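Local coordinates for protein alpha-galactosidase 1 (Saccharomyces cerevisiae, PDB 3LRK) that hydrolytically removes terminal, non-reducing alpha-D-galactose residues from alpha-D-galactosides such as galactose oligosaccharides and galactomannans, working as a secreted homotetramer, at residues E375-S380 with Y465-S470. The protein carries 1 engineered substitution. Sequence-based numbering, arbitrary orientation.
Sequences EIFFDS and YRLRPS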
# COMPACT_ATOMS: atom_id res chain seq x y z
N GLU A 375 24.14 -1.15 24.85
CA GLU A 375 22.83 -1.52 24.29
C GLU A 375 21.67 -0.94 25.09
O GLU A 375 20.71 -0.43 24.51
CB GLU A 375 22.66 -3.03 24.22
CG GLU A 375 23.54 -3.74 23.22
CD GLU A 375 23.06 -5.15 22.93
OE1 GLU A 375 22.47 -5.79 23.84
OE2 GLU A 375 23.25 -5.62 21.79
N ILE A 376 21.75 -1.04 26.42
CA ILE A 376 20.74 -0.48 27.32
C ILE A 376 20.58 1.03 27.10
O ILE A 376 19.46 1.52 26.92
CB ILE A 376 21.07 -0.77 28.80
CG1 ILE A 376 20.90 -2.26 29.11
CG2 ILE A 376 20.21 0.09 29.72
CD1 ILE A 376 21.59 -2.72 30.40
N PHE A 377 21.70 1.74 27.10
CA PHE A 377 21.69 3.18 26.90
C PHE A 377 22.00 3.49 25.44
O PHE A 377 23.02 4.11 25.09
CB PHE A 377 22.61 3.88 27.90
CG PHE A 377 22.17 3.68 29.33
CD1 PHE A 377 22.79 2.73 30.14
CD2 PHE A 377 21.12 4.42 29.86
CE1 PHE A 377 22.38 2.54 31.46
CE2 PHE A 377 20.70 4.24 31.17
CZ PHE A 377 21.33 3.30 31.98
N PHE A 378 21.05 3.05 24.61
CA PHE A 378 21.13 3.00 23.15
C PHE A 378 21.37 4.33 22.44
O PHE A 378 21.92 4.33 21.34
CB PHE A 378 19.86 2.31 22.59
CG PHE A 378 18.57 2.91 23.10
CD1 PHE A 378 17.99 4.00 22.46
CD2 PHE A 378 17.93 2.38 24.23
CE1 PHE A 378 16.80 4.57 22.94
CE2 PHE A 378 16.74 2.94 24.71
CZ PHE A 378 16.18 4.03 24.07
N ASP A 379 20.94 5.45 23.03
CA ASP A 379 21.20 6.77 22.44
C ASP A 379 22.32 7.55 23.14
O ASP A 379 22.46 8.76 22.93
CB ASP A 379 19.93 7.62 22.36
CG ASP A 379 18.90 7.08 21.37
OD1 ASP A 379 19.25 6.23 20.51
OD2 ASP A 379 17.73 7.50 21.45
N SER A 380 23.12 6.86 23.95
CA SER A 380 24.27 7.46 24.64
C SER A 380 25.56 7.25 23.87
O SER A 380 25.82 6.15 23.36
CB SER A 380 24.41 6.90 26.06
OG SER A 380 23.28 7.24 26.85
N TYR A 465 13.88 -5.49 34.46
CA TYR A 465 14.75 -4.78 35.41
C TYR A 465 14.56 -3.27 35.48
O TYR A 465 14.24 -2.62 34.48
CB TYR A 465 16.22 -5.00 35.08
CG TYR A 465 16.67 -6.44 34.99
CD1 TYR A 465 17.28 -6.90 33.83
CD2 TYR A 465 16.51 -7.32 36.05
CE1 TYR A 465 17.72 -8.22 33.72
CE2 TYR A 465 16.93 -8.65 35.95
CZ TYR A 465 17.54 -9.08 34.78
OH TYR A 465 17.97 -10.37 34.66
N ARG A 466 14.82 -2.72 36.66
CA ARG A 466 15.03 -1.30 36.83
C ARG A 466 16.50 -1.06 37.18
O ARG A 466 17.01 -1.64 38.14
CB ARG A 466 14.10 -0.72 37.90
CG ARG A 466 14.10 0.80 37.96
CD ARG A 466 12.97 1.36 38.80
NE ARG A 466 13.00 2.82 38.77
CZ ARG A 466 11.93 3.61 38.68
NH1 ARG A 466 10.71 3.09 38.61
NH2 ARG A 466 12.09 4.93 38.63
N LEU A 467 17.18 -0.23 36.38
CA LEU A 467 18.57 0.14 36.65
C LEU A 467 18.64 1.49 37.35
O LEU A 467 17.97 2.44 36.96
CB LEU A 467 19.41 0.18 35.36
CG LEU A 467 19.67 -1.08 34.52
CD1 LEU A 467 21.02 -0.99 33.82
CD2 LEU A 467 19.61 -2.37 35.31
N ARG A 468 19.47 1.56 38.40
CA ARG A 468 19.62 2.78 39.19
C ARG A 468 21.10 3.12 39.31
O ARG A 468 21.93 2.21 39.40
CB ARG A 468 19.01 2.61 40.59
CG ARG A 468 17.59 2.05 40.61
CD ARG A 468 16.91 2.31 41.95
NE ARG A 468 16.63 3.73 42.14
CZ ARG A 468 16.26 4.29 43.29
NH1 ARG A 468 16.11 3.54 44.38
NH2 ARG A 468 16.04 5.60 43.34
N PRO A 469 21.45 4.42 39.31
CA PRO A 469 22.87 4.75 39.47
C PRO A 469 23.35 4.34 40.85
O PRO A 469 22.70 4.65 41.85
CB PRO A 469 22.89 6.28 39.32
CG PRO A 469 21.59 6.64 38.66
CD PRO A 469 20.62 5.63 39.17
N SER A 470 24.47 3.61 40.90
CA SER A 470 25.06 3.14 42.15
C SER A 470 25.37 4.29 43.11
O SER A 470 25.20 4.16 44.33
CB SER A 470 26.34 2.35 41.88
OG SER A 470 26.09 1.26 41.01
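The ring of Phe377 meets Leu467 obliquely, CE1 lying 4.5 Å from CD1 of the leucine, while one of its faces takes CG2 of the preceding Ile376, which sits 3.6 Å above the ring plane and is displaced toward the rim. Trp391 is a further ring neighbour, the two planes inclined at about 35°, and Leu387 and Lys386 of helix 385-388 also touch Phe377. The closest approach across the contact is tip to tip: CD1 of Ile376 reaches CD1 of Leu467 at 3.9 Å. The isoleucine divides its two branches between these tasks. CG2, anti to the backbone N, stays with the phenyl ring, and CG1, anti to the carbonyl carbon (chi1 -70°), carries CD1 out to the strand. CD1 is the Leu467 atom nearest to both residues, and no hydrogen bond crosses between the segments, whose nearest CA atoms, those of Ile376 and Leu467, remain 9.6 Å apart. Val357 of strand 355-361, next to strand 461-469 in the sheet, touches both aliphatic side chains. Where helix 373-376 ends, Phe377 is the centre of an inverse gamma turn and opens a type I beta turn closed by the hydrogen bond from Ser380 N to Phe377 O (3.0 Å). The contact seats the end of helix 373-376 against strand 461-469 in the apolar interior of the C-terminal beta sandwich of this GH27 enzyme, remote from the active site.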